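Phosphoribosylaminoimidazole-succinocarboxamide synthase (Saccharomyces cerevisiae, PDB 2CNQ) catalyses the ATP-dependent joining of aspartate to the carboxylate of 4-carboxy-5-aminoimidazole ribotide, giving SAICAR in de novo purine biosynthesis. Local coordinates at residues Arg264-Leu267 against Thr268-Leu272; Met280-Asp283 against Ile284-Thr288; Gly147-Glu150 against Ser151-Phe154; Tyr292-Ala295 against Tyr296-Thr300; Phe243-Gly246 against Ala247-Lys250. One frame throughout, in Å; residues are numbered along the deposited sequence. Where two conformers were deposited one is given.

Contact 1: residues Arg264-Leu267 against Thr268-Leu272. With ADP (adenosine-5'-diphosphate), chain F; AMZ (aminoimidazole 4-carboxamide ribonucleotide), chain C.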
# COMPACT_ATOMS: atom_id res chain seq x y z
N ARG A 264 -6.66 8.24 -9.81
CA ARG A 264 -5.95 7.96 -11.03
C ARG A 264 -6.84 8.19 -12.21
O ARG A 264 -6.46 8.83 -13.19
CB ARG A 264 -5.48 6.54 -11.04
CG ARG A 264 -4.45 6.20 -10.03
CD ARG A 264 -4.11 4.78 -10.14
NE ARG A 264 -3.14 4.36 -9.14
CZ ARG A 264 -3.32 3.37 -8.30
NH1 ARG A 264 -4.41 2.64 -8.30
NH2 ARG A 264 -2.37 3.14 -7.42
N ASP A 265 -8.02 7.63 -12.15
CA ASP A 265 -8.91 7.73 -13.26
C ASP A 265 -9.38 9.13 -13.50
O ASP A 265 -9.53 9.55 -14.63
CB ASP A 265 -10.07 6.79 -13.08
CG ASP A 265 -9.70 5.32 -13.22
OD1 ASP A 265 -10.58 4.51 -12.93
OD2 ASP A 265 -8.59 5.00 -13.61
N TRP A 266 -9.62 9.87 -12.43
CA TRP A 266 -10.03 11.24 -12.58
C TRP A 266 -8.93 12.02 -13.26
O TRP A 266 -9.17 12.79 -14.16
CB TRP A 266 -10.33 11.85 -11.22
CG TRP A 266 -10.75 13.24 -11.34
CD1 TRP A 266 -11.98 13.68 -11.64
CD2 TRP A 266 -9.91 14.39 -11.25
NE1 TRP A 266 -11.98 15.05 -11.74
CE2 TRP A 266 -10.73 15.50 -11.48
CE3 TRP A 266 -8.59 14.59 -10.93
CZ2 TRP A 266 -10.24 16.79 -11.46
CZ3 TRP A 266 -8.11 15.88 -10.92
CH2 TRP A 266 -8.94 16.96 -11.17
N LEU A 267 -7.70 11.82 -12.83
CA LEU A 267 -6.61 12.54 -13.44
C LEU A 267 -6.55 12.19 -14.88
O LEU A 267 -6.41 13.06 -15.71
CB LEU A 267 -5.33 12.17 -12.76
CG LEU A 267 -5.21 12.68 -11.33
CD1 LEU A 267 -4.11 11.96 -10.64
CD2 LEU A 267 -4.92 14.18 -11.32
N THR A 268 -6.62 10.93 -15.23
CA THR A 268 -6.54 10.52 -16.61
C THR A 268 -7.65 11.11 -17.41
O THR A 268 -7.45 11.61 -18.50
CB THR A 268 -6.50 9.02 -16.70
OG1 THR A 268 -5.30 8.62 -16.04
CG2 THR A 268 -6.52 8.55 -18.09
N ALA A 269 -8.85 11.07 -16.87
CA ALA A 269 -10.00 11.58 -17.57
C ALA A 269 -9.87 13.05 -17.84
O ALA A 269 -10.41 13.54 -18.80
CB ALA A 269 -11.23 11.32 -16.77
N ASN A 270 -9.15 13.76 -16.99
CA ASN A 270 -8.97 15.17 -17.08
C ASN A 270 -7.65 15.56 -17.68
O ASN A 270 -7.27 16.71 -17.65
CB ASN A 270 -9.16 15.78 -15.72
CG ASN A 270 -10.58 15.81 -15.35
OD1 ASN A 270 -11.28 16.73 -15.74
ND2 ASN A 270 -11.06 14.78 -14.70
N LYS A 271 -6.94 14.59 -18.23
CA LYS A 271 -5.66 14.85 -18.83
C LYS A 271 -4.76 15.58 -17.88
O LYS A 271 -4.05 16.51 -18.23
CB LYS A 271 -5.79 15.58 -20.15
CG LYS A 271 -6.56 14.79 -21.14
CD LYS A 271 -6.60 15.44 -22.49
CE LYS A 271 -7.41 14.59 -23.45
NZ LYS A 271 -7.08 14.84 -24.87
N LEU A 272 -4.76 15.10 -16.65
CA LEU A 272 -3.88 15.62 -15.64
C LEU A 272 -2.99 14.56 -15.10
O LEU A 272 -2.17 14.84 -14.26
CB LEU A 272 -4.68 16.22 -14.50
CG LEU A 272 -5.39 17.48 -14.87
CD1 LEU A 272 -6.33 17.87 -13.74
CD2 LEU A 272 -4.38 18.58 -15.16
PB ADP F . 2.12 6.53 -7.05
O1B ADP F . 2.97 7.73 -6.79
O2B ADP F . 2.89 5.26 -7.24
O3B ADP F . 0.99 6.46 -6.05
PA ADP F . 0.50 5.39 -8.69
O1A ADP F . -0.63 5.55 -9.63
O2A ADP F . -0.06 4.79 -7.45
O3A ADP F . 1.39 6.67 -8.48
O5' ADP F . 1.56 4.37 -9.21
C5' ADP F . 1.26 2.99 -9.16
C4' ADP F . 2.27 2.12 -9.88
O4' ADP F . 2.19 2.43 -11.27
C3' ADP F . 3.67 2.43 -9.40
O3' ADP F . 4.46 1.26 -9.46
C2' ADP F . 4.12 3.44 -10.40
O2' ADP F . 5.51 3.42 -10.55
C1' ADP F . 3.44 2.96 -11.66
N9 ADP F . 3.18 4.04 -12.61
C8 ADP F . 2.79 5.26 -12.27
N7 ADP F . 2.64 6.03 -13.36
C5 ADP F . 2.92 5.28 -14.41
C6 ADP F . 2.92 5.55 -15.83
N6 ADP F . 2.59 6.79 -16.26
N1 ADP F . 3.28 4.52 -16.63
C2 ADP F . 3.62 3.29 -16.14
N3 ADP F . 3.63 2.98 -14.82
C4 ADP F . 3.29 3.94 -13.93
O5 AMZ C . 2.98 2.07 -4.69
C6 AMZ C . 3.31 1.40 -5.65
N2 AMZ C . 4.51 1.49 -6.22
C3A AMZ C . 2.40 0.43 -6.22
C7A AMZ C . 1.12 0.20 -5.82
N3 AMZ C . 0.39 0.70 -4.81
N1 AMZ C . 2.70 -0.36 -7.27
C5 AMZ C . 1.63 -1.08 -7.50
N AMZ C . 0.65 -0.74 -6.64
C1 AMZ C . -0.65 -1.36 -6.55
C2 AMZ C . -1.74 -0.62 -7.27
C3 AMZ C . -2.71 -1.73 -7.60
O2 AMZ C . -3.45 -1.96 -6.43
O1 AMZ C . -2.27 0.39 -6.45
O AMZ C . -0.54 -2.59 -7.21
C AMZ C . -1.76 -2.89 -7.86
C4 AMZ C . -1.52 -3.16 -9.31
O3 AMZ C . -1.27 -1.93 -9.97
P AMZ C . -1.16 -1.93 -11.56
OP1 AMZ C . 0.13 -2.60 -11.91
O4 AMZ C . -1.16 -0.46 -11.91
OP2 AMZ C . -2.32 -2.66 -12.14

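Contact 2: residues Met280-Asp283 against Ile284-Thr288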
# COMPACT_ATOMS: atom_id res chain seq x y z
N MET A 280 -6.34 18.87 -6.70
CA MET A 280 -7.57 18.15 -6.78
C MET A 280 -8.66 19.08 -6.35
O MET A 280 -8.56 19.66 -5.29
CB MET A 280 -7.56 17.00 -5.82
CG MET A 280 -6.55 15.94 -6.16
SD MET A 280 -6.45 14.72 -4.88
CE MET A 280 -5.64 15.68 -3.62
N PRO A 281 -9.72 19.19 -7.12
CA PRO A 281 -10.85 19.93 -6.64
C PRO A 281 -11.33 19.35 -5.36
O PRO A 281 -11.17 18.16 -5.09
CB PRO A 281 -11.87 19.74 -7.75
CG PRO A 281 -11.04 19.50 -8.96
CD PRO A 281 -9.92 18.67 -8.47
N GLN A 282 -11.99 20.17 -4.59
CA GLN A 282 -12.46 19.70 -3.31
C GLN A 282 -13.33 18.48 -3.46
O GLN A 282 -13.28 17.61 -2.63
CB GLN A 282 -13.24 20.80 -2.63
CG GLN A 282 -13.61 20.49 -1.22
CD GLN A 282 -12.41 20.49 -0.32
OE1 GLN A 282 -11.71 21.50 -0.19
NE2 GLN A 282 -12.13 19.35 0.30
N ASP A 283 -14.14 18.43 -4.49
CA ASP A 283 -14.99 17.29 -4.70
C ASP A 283 -14.19 16.02 -4.83
O ASP A 283 -14.60 14.98 -4.35
CB ASP A 283 -15.74 17.54 -6.00
CG ASP A 283 -16.65 16.46 -6.35
OD1 ASP A 283 -17.54 16.22 -5.53
OD2 ASP A 283 -16.48 15.86 -7.42
N ILE A 284 -13.06 16.11 -5.50
CA ILE A 284 -12.22 14.97 -5.70
C ILE A 284 -11.51 14.61 -4.43
O ILE A 284 -11.38 13.46 -4.11
CB ILE A 284 -11.27 15.24 -6.84
CG1 ILE A 284 -12.05 15.49 -8.13
CG2 ILE A 284 -10.29 14.12 -7.02
CD1 ILE A 284 -13.04 14.41 -8.50
N VAL A 285 -11.04 15.61 -3.70
CA VAL A 285 -10.48 15.34 -2.39
C VAL A 285 -11.47 14.61 -1.58
O VAL A 285 -11.19 13.59 -0.97
CB VAL A 285 -10.11 16.65 -1.70
CG1 VAL A 285 -9.72 16.39 -0.27
CG2 VAL A 285 -9.01 17.35 -2.43
N ASP A 286 -12.67 15.14 -1.52
CA ASP A 286 -13.65 14.60 -0.63
C ASP A 286 -14.06 13.22 -1.05
O ASP A 286 -14.21 12.34 -0.22
CB ASP A 286 -14.86 15.50 -0.59
CG ASP A 286 -14.58 16.83 0.06
OD1 ASP A 286 -15.47 17.68 -0.05
OD2 ASP A 286 -13.54 17.01 0.70
N ARG A 287 -14.22 13.00 -2.33
CA ARG A 287 -14.65 11.71 -2.82
C ARG A 287 -13.58 10.68 -2.61
O ARG A 287 -13.85 9.55 -2.29
CB ARG A 287 -15.03 11.84 -4.27
CG ARG A 287 -16.36 12.56 -4.43
CD ARG A 287 -16.60 13.05 -5.83
NE ARG A 287 -16.82 11.95 -6.73
CZ ARG A 287 -16.88 12.09 -8.05
NH1 ARG A 287 -16.71 13.28 -8.61
NH2 ARG A 287 -17.08 11.03 -8.81
N THR A 288 -12.35 11.09 -2.81
CA THR A 288 -11.26 10.18 -2.57
C THR A 288 -11.21 9.81 -1.11
O THR A 288 -11.10 8.66 -0.75
CB THR A 288 -9.95 10.83 -2.97
OG1 THR A 288 -9.99 11.11 -4.35
CG2 THR A 288 -8.80 9.93 -2.73

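Contact 3: residues Gly147-Glu150 against Ser151-Phe154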
# COMPACT_ATOMS: atom_id res chain seq x y z
N GLY A 147 -10.03 -15.82 -22.47
CA GLY A 147 -11.39 -15.45 -22.24
C GLY A 147 -11.67 -14.75 -20.94
O GLY A 147 -12.81 -14.56 -20.61
N LEU A 148 -10.64 -14.34 -20.21
CA LEU A 148 -10.90 -13.53 -19.04
C LEU A 148 -11.50 -12.24 -19.47
O LEU A 148 -11.08 -11.59 -20.41
CB LEU A 148 -9.60 -13.11 -18.41
CG LEU A 148 -8.72 -14.23 -17.94
CD1 LEU A 148 -7.41 -13.63 -17.50
CD2 LEU A 148 -9.41 -14.95 -16.81
N LYS A 149 -12.47 -11.81 -18.73
CA LYS A 149 -13.07 -10.53 -18.94
C LYS A 149 -12.54 -9.55 -17.94
O LYS A 149 -11.98 -9.91 -16.93
CB LYS A 149 -14.57 -10.67 -18.88
CG LYS A 149 -15.14 -11.56 -19.98
CD LYS A 149 -14.82 -11.05 -21.38
CE LYS A 149 -15.50 -11.91 -22.42
NZ LYS A 149 -15.23 -11.46 -23.80
N GLU A 150 -12.71 -8.27 -18.23
CA GLU A 150 -12.14 -7.27 -17.36
C GLU A 150 -12.65 -7.44 -15.98
O GLU A 150 -13.82 -7.63 -15.77
CB GLU A 150 -12.46 -5.88 -17.86
CG GLU A 150 -11.69 -4.86 -17.10
CD GLU A 150 -12.09 -3.46 -17.36
OE1 GLU A 150 -11.70 -2.62 -16.55
OE2 GLU A 150 -12.77 -3.19 -18.36
N SER A 151 -11.73 -7.39 -15.04
CA SER A 151 -12.03 -7.53 -13.64
C SER A 151 -12.31 -8.91 -13.20
O SER A 151 -12.61 -9.09 -12.06
CB SER A 151 -13.17 -6.63 -13.17
OG SER A 151 -12.99 -5.32 -13.63
N GLN A 152 -12.21 -9.89 -14.09
CA GLN A 152 -12.48 -11.24 -13.72
C GLN A 152 -11.43 -11.71 -12.76
O GLN A 152 -10.26 -11.34 -12.81
CB GLN A 152 -12.51 -12.11 -14.94
CG GLN A 152 -12.93 -13.52 -14.67
CD GLN A 152 -13.28 -14.25 -15.92
OE1 GLN A 152 -13.52 -13.65 -16.96
NE2 GLN A 152 -13.29 -15.57 -15.85
N GLU A 153 -11.86 -12.61 -11.90
CA GLU A 153 -10.98 -13.26 -11.00
C GLU A 153 -10.06 -14.19 -11.75
O GLU A 153 -10.52 -14.94 -12.60
CB GLU A 153 -11.80 -14.03 -9.99
CG GLU A 153 -11.02 -14.57 -8.82
CD GLU A 153 -11.89 -14.92 -7.62
OE1 GLU A 153 -11.36 -14.94 -6.50
OE2 GLU A 153 -13.10 -15.16 -7.80
N PHE A 154 -8.79 -14.16 -11.43
CA PHE A 154 -7.90 -15.18 -11.92
C PHE A 154 -8.26 -16.49 -11.27
O PHE A 154 -8.77 -16.54 -10.20
CB PHE A 154 -6.48 -14.85 -11.57
CG PHE A 154 -5.93 -13.71 -12.34
CD1 PHE A 154 -5.56 -13.87 -13.66
CD2 PHE A 154 -5.73 -12.48 -11.74
CE1 PHE A 154 -5.01 -12.83 -14.35
CE2 PHE A 154 -5.19 -11.45 -12.44
CZ PHE A 154 -4.84 -11.61 -13.74
O HOH W 1 -13.51 -16.71 -18.56
O HOH W 2 -11.11 -3.42 -14.05

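Contact 4: residues Tyr292-Ala295 against Tyr296-Thr300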
# COMPACT_ATOMS: atom_id res chain seq x y z
N TYR A 292 -11.69 6.06 0.54
CA TYR A 292 -10.71 5.42 1.37
C TYR A 292 -11.33 5.06 2.68
O TYR A 292 -11.08 3.98 3.20
CB TYR A 292 -9.53 6.33 1.61
CG TYR A 292 -8.49 6.31 0.54
CD1 TYR A 292 -7.18 6.15 0.89
CD2 TYR A 292 -8.80 6.45 -0.79
CE1 TYR A 292 -6.19 6.15 -0.05
CE2 TYR A 292 -7.82 6.45 -1.74
CZ TYR A 292 -6.51 6.31 -1.36
OH TYR A 292 -5.59 6.34 -2.34
N ILE A 293 -12.10 5.97 3.25
CA ILE A 293 -12.71 5.68 4.53
C ILE A 293 -13.69 4.55 4.42
O ILE A 293 -13.77 3.75 5.31
CB ILE A 293 -13.30 6.96 5.10
CG1 ILE A 293 -12.16 7.85 5.57
CG2 ILE A 293 -14.25 6.65 6.22
CD1 ILE A 293 -12.56 9.26 5.86
N GLU A 294 -14.43 4.48 3.33
CA GLU A 294 -15.35 3.38 3.18
C GLU A 294 -14.61 2.07 3.12
O GLU A 294 -15.01 1.11 3.72
CB GLU A 294 -16.20 3.59 1.96
CG GLU A 294 -17.19 2.50 1.71
CD GLU A 294 -18.28 2.40 2.75
OE1 GLU A 294 -19.09 1.48 2.61
OE2 GLU A 294 -18.41 3.24 3.62
N ALA A 295 -13.51 2.04 2.38
CA ALA A 295 -12.72 0.84 2.36
C ALA A 295 -12.28 0.51 3.76
O ALA A 295 -12.35 -0.62 4.19
CB ALA A 295 -11.55 0.99 1.47
N TYR A 296 -11.76 1.50 4.46
CA TYR A 296 -11.29 1.29 5.80
C TYR A 296 -12.36 0.73 6.66
O TYR A 296 -12.15 -0.22 7.38
CB TYR A 296 -10.79 2.61 6.37
CG TYR A 296 -10.46 2.53 7.80
CD1 TYR A 296 -11.42 2.79 8.77
CD2 TYR A 296 -9.22 2.13 8.23
CE1 TYR A 296 -11.13 2.66 10.09
CE2 TYR A 296 -8.93 2.00 9.54
CZ TYR A 296 -9.89 2.26 10.47
OH TYR A 296 -9.57 2.11 11.79
N GLU A 297 -13.51 1.33 6.66
CA GLU A 297 -14.57 0.89 7.55
C GLU A 297 -15.01 -0.49 7.20
O GLU A 297 -15.24 -1.29 8.08
CB GLU A 297 -15.72 1.87 7.48
CG GLU A 297 -15.36 3.18 8.10
CD GLU A 297 -16.51 4.11 8.30
OE1 GLU A 297 -16.46 4.90 9.24
OE2 GLU A 297 -17.45 4.08 7.49
N THR A 298 -15.16 -0.79 5.93
CA THR A 298 -15.65 -2.08 5.56
C THR A 298 -14.64 -3.15 5.87
O THR A 298 -14.96 -4.20 6.39
CB THR A 298 -16.04 -2.11 4.14
OG1 THR A 298 -17.02 -1.11 3.95
CG2 THR A 298 -16.66 -3.40 3.74
N LEU A 299 -13.40 -2.88 5.55
CA LEU A 299 -12.38 -3.87 5.77
C LEU A 299 -12.16 -4.13 7.22
O LEU A 299 -11.93 -5.26 7.58
CB LEU A 299 -11.08 -3.42 5.13
CG LEU A 299 -11.15 -3.44 3.62
CD1 LEU A 299 -9.97 -2.70 3.06
CD2 LEU A 299 -11.24 -4.85 3.09
N THR A 300 -12.13 -3.10 8.03
CA THR A 300 -11.81 -3.27 9.43
C THR A 300 -13.01 -3.59 10.24
O THR A 300 -12.87 -4.09 11.33
CB THR A 300 -11.17 -2.05 10.03
OG1 THR A 300 -12.08 -0.96 10.04
CG2 THR A 300 -9.91 -1.66 9.32
O HOH W 3 -17.48 5.29 5.03
O HOH W 4 -18.30 -0.82 1.61
O HOH W 5 -19.01 2.31 6.11

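Contact 5: residues Phe243-Gly246 against Ala247-Lys250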
# COMPACT_ATOMS: atom_id res chain seq x y z
N PHE A 243 -9.73 -1.90 -4.16
CA PHE A 243 -10.82 -2.43 -3.41
C PHE A 243 -12.10 -2.16 -4.14
O PHE A 243 -12.40 -1.02 -4.44
CB PHE A 243 -10.89 -1.77 -2.06
CG PHE A 243 -9.71 -2.01 -1.21
CD1 PHE A 243 -9.07 -0.96 -0.59
CD2 PHE A 243 -9.26 -3.27 -0.96
CE1 PHE A 243 -8.02 -1.19 0.28
CE2 PHE A 243 -8.20 -3.49 -0.12
CZ PHE A 243 -7.59 -2.44 0.51
N TRP A 244 -12.83 -3.22 -4.40
CA TRP A 244 -14.08 -3.15 -5.10
C TRP A 244 -15.17 -3.60 -4.20
O TRP A 244 -15.01 -4.43 -3.35
CB TRP A 244 -14.05 -4.04 -6.30
CG TRP A 244 -13.04 -3.65 -7.30
CD1 TRP A 244 -12.49 -2.43 -7.47
CD2 TRP A 244 -12.49 -4.48 -8.29
NE1 TRP A 244 -11.63 -2.46 -8.51
CE2 TRP A 244 -11.62 -3.71 -9.04
CE3 TRP A 244 -12.65 -5.83 -8.61
CZ2 TRP A 244 -10.94 -4.22 -10.11
CZ3 TRP A 244 -11.97 -6.34 -9.65
CH2 TRP A 244 -11.10 -5.54 -10.39
N ASN A 245 -16.33 -3.04 -4.42
CA ASN A 245 -17.50 -3.48 -3.72
C ASN A 245 -17.98 -4.77 -4.31
O ASN A 245 -18.26 -4.86 -5.50
CB ASN A 245 -18.54 -2.39 -3.85
CG ASN A 245 -19.76 -2.67 -3.09
OD1 ASN A 245 -19.88 -2.23 -1.94
ND2 ASN A 245 -20.67 -3.37 -3.66
N GLY A 246 -18.08 -5.80 -3.50
CA GLY A 246 -18.47 -7.09 -4.01
C GLY A 246 -19.83 -7.10 -4.63
O GLY A 246 -20.06 -7.74 -5.62
N ALA A 247 -20.74 -6.39 -4.01
CA ALA A 247 -22.09 -6.40 -4.51
C ALA A 247 -22.24 -5.69 -5.83
O ALA A 247 -23.12 -6.03 -6.58
CB ALA A 247 -22.99 -5.80 -3.50
N SER A 248 -21.42 -4.70 -6.11
CA SER A 248 -21.50 -4.02 -7.38
C SER A 248 -20.60 -4.63 -8.41
O SER A 248 -20.61 -4.21 -9.53
CB SER A 248 -21.34 -2.53 -7.20
OG SER A 248 -20.00 -2.27 -6.94
N TYR A 249 -19.83 -5.61 -8.04
CA TYR A 249 -18.89 -6.20 -8.94
C TYR A 249 -19.59 -6.80 -10.13
O TYR A 249 -20.57 -7.51 -10.01
CB TYR A 249 -18.15 -7.24 -8.18
CG TYR A 249 -17.21 -8.05 -8.99
CD1 TYR A 249 -16.04 -7.52 -9.47
CD2 TYR A 249 -17.49 -9.38 -9.25
CE1 TYR A 249 -15.18 -8.30 -10.18
CE2 TYR A 249 -16.62 -10.16 -9.94
CZ TYR A 249 -15.46 -9.62 -10.41
OH TYR A 249 -14.62 -10.44 -11.09
N LYS A 250 -19.05 -6.51 -11.30
CA LYS A 250 -19.56 -7.05 -12.52
C LYS A 250 -18.41 -7.22 -13.44
O LYS A 250 -17.76 -6.27 -13.80
CB LYS A 250 -20.56 -6.11 -13.14
CG LYS A 250 -21.17 -6.71 -14.38
CD LYS A 250 -22.28 -5.87 -14.94
CE LYS A 250 -22.89 -6.53 -16.14
NZ LYS A 250 -24.02 -5.75 -16.65
O HOH W 6 -21.50 -8.81 -7.78

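Contact 1: residues Arg264-Leu267 against Thr268-Leu272
Asn-270, the first residue past the helix, folds back over the indole of Trp-266. Its CB lies 3.4 Å from Trp-266 O, and beyond it the amide turns ND2 onto one face of the ring, 3.1 Å above the plane and offset toward the rim. From there ND2 donates a nearly straight bond to Trp-266 O (2.8 Å, 169°). The backbone N of Asn-270 reaches the same oxygen from the opposite face of the carbonyl plane, so two donors of one residue grip it. The indole keeps its CH2 for Leu-272, whose CD1 packs against it at 3.8 Å. Lys-271, with positive phi, is the C' residue of a Schellman motif: Leu-272 N bonds to Leu-267 O (2.8 Å) and Lys-271 N to Thr-268 O. At the other end of the segment, the extended chain of Arg-264 carries NE to O1A of ADP (2.8 Å), while NH2 bonds both ADP O2A and the ribose hydroxyl O1 of the aminoimidazole nucleotide, bridging the two ligands. Helix 261-269 thus runs from the active site to its capped end, with Leu-267 and Arg-264 against strand 40-41 and Trp-266 against Pro-281, just ahead of helix 282-300.

Contact 2: residues Met280-Asp283 against Ile284-Thr288
Ile-284 and Val-285 pack back onto Met-280 and Pro-281 in the first turn of helix 282-300, with Pro-281 as its N-cap residue. The CG1 branch of Ile-284 runs alongside the proline ring, 3.8 Å from CD, and its CG2 faces Met-280 CB. That same CB meets CG2 of Val-285 at 3.7 Å, the two side chains crossing at about a right angle. An alanine in place of Ile-284 would probably strip the proline ring of the branch beside it, leave Met-280 CB with Val-285 alone of the two, and open a gap beside Trp-266 of helix 261-269.

Two polar pairs, each four residues apart, lie on the exposed side of the same turn. Asp-283 has CG anti to its own backbone N (chi1 180°), which swings the carboxylate along the helix to Arg-287. There, in one of two arginine conformers, NH1 meets OD2 on the syn side in a salt bridge of 2.9 Å, the carboxylate and guanidinium planes 48° apart. In one of its two conformers Gln-282 bends at chi2 to bring NE2 to OD2 of Asp-286, which it meets from above the carboxylate plane. Further out, Asn-48 takes the backbone N-H of Met-280, while Phe-262 touches Arg-287. One turn along, Ile-284 O receives two bonds from opposite faces of its plane, from Thr-288 N and from Thr-288 OG1, the latter at 2.7 Å.

Contact 3: residues Gly147-Glu150 against Ser151-Phe154
Gln-152 lays its extended side chain back across Leu-148 and Lys-149, its OE1 3.3 Å from Leu-148 CA. With CG anti to the backbone N (chi1 -174°), the chain runs back across the turn and brings OE1 to the N-H of Lys-149, a nearly straight bond of 2.8 Å and 168°, the donor tilted 30° from the amide carbonyl plane. The backbone N of Gln-152 in turn donates to Lys-149 O at 2.8 Å, closing the type II beta turn that runs from Lys-149 to Gln-152. Both polar groups of the Lys-149 backbone are therefore held by this one glutamine. The other end of its amide is used as well: NE2 donates to a water that in turn donates a hydrogen bond to Gly-147 O. An alanine at Gln-152 would probably keep the turn's backbone bond but leave the Lys-149 N-H without its acceptor and the water without its donor.

In one of its two conformers, Leu-148 puts CD2 4.0 Å from Gln-152 CD and reaches CE1 of Phe-154 with CD1, crossing the phenylalanine at about a right angle where strand 153-159 begins. Ser-151 takes the positive phi of the turn. A second water donates to both its OG and Glu-150 OE1, but the main partner of that hydroxyl is the carbonyl of Glu-253, in the loop alongside. These bonds are consistent with a turn braced from inside by the Gln-152 amide and joined through Ser-151 to Glu-253 and Tyr-249.

Contact 4: residues Tyr292-Ala295 against Tyr296-Thr300
Tyr-292 to Thr-300 is regular alpha helix, each backbone N from Tyr-296 to Thr-300 bonding to the carbonyl four residues back, as in Glu-297 N to Ile-293 O at 2.8 Å. On one flank Glu-297 lies alongside Ile-293, both pointing the same way, with its CD 4.0 Å from Ile-293 CG2. Its OE1 goes to the backbone N of Trp-304, past the end of the helix, whereas OE2 sits 4.1 Å from OE2 of Glu-294. The two carboxylates, their planes 63° apart, do not touch directly. Two waters lie between them, each donating to both oxygens, which probably eases the repulsion of the like charges.

Glu-294 reaches this position by leaving CG anti to its backbone N and then bending at chi2 (67°), a fold that also turns OE1 toward Thr-298. There a third water, 2.6 Å from OE1, bridges to Thr-298 OG1.

This is the C-terminal part of helix 282-300, packed between the mixed sheet and helix 53-67. Ala-295 and Leu-299 face the sheet, where both touch Phe-243, and Tyr-296 lies on Leu-56 of the helix. Tyr-292 hydrogen-bonds through OH to Asp-239, a residue of the aminoimidazole nucleotide pocket.

In the last turn, Thr-300 OG1 donates to Tyr-296 O at 2.8 Å. The backbone N of the same threonine arrives at that oxygen from the opposite face of its plane. The hydroxyl stands 3.7 Å above the Tyr-296 ring, toward its rim.

Contact 5: residues Phe243-Gly246 against Ala247-Lys250
Trp-244 and Tyr-249 meet rim to rim, CZ3 of the indole 3.8 Å from CE1 of the phenol ring, with neither ring over the other's face. The centroids of the six-membered ring of Trp-244 and the Tyr-249 ring are 5.9 Å apart and the planes only 22° from parallel, so the pair is near parallel but offset, without being stacked. Different first torsions bring them together: in Trp-244, CG lies beside the backbone N (chi1 -63°), while in Tyr-249 it is anti to N (chi1 175°). The tyrosine CB also comes within 3.2 Å of Gly-246 O.

The backbone between the two rings leaves strand 228-245, an inner strand of the mixed sheet, and bends round Gly-246 into the loop that leads toward helix 261-269. The bend is lightly bonded: Ser-248 N to Asn-245 O and Tyr-249 N to Gly-246 O are both weak. A water lies close to two carbonyl oxygens, 2.8 Å from Gly-246 O and 2.7 Å from Tyr-249 O. In one of its two conformers Ser-248 holds OG between its backbone N and carbonyl carbon, 3.4 Å from Asn-245 CB. Both rings also rest on Ile-212 of strand 211-223, and the phenol OH of Tyr-249 hydrogen-bonds to the carbonyl of Ser-151.

In the fold
Along the chain the order is contact 3, 5, 1, 2, 4. Contacts 3 and 5, with centres 14 Å apart, reach the same mixed sheet and meet where Tyr-249 and Trp-244 touch Ser-151. Strand 228-245 then links contact 5 to contact 4, also 14 Å away, through Phe-243 against Ala-295 and Leu-299. Contacts 2 and 4 share helix 282-300, their centres 17 Å apart, and contact 2 touches contact 1 through Trp-266 against Pro-281 and Ile-284. Contacts 2 and 3 are the most distant, about 30 Å between centres. Sheet edge, strand end and the last two helices are thus joined by packing and a probable hydrogen bond; of the five, contact 1 reaches the nucleotides directly, through Arg-264.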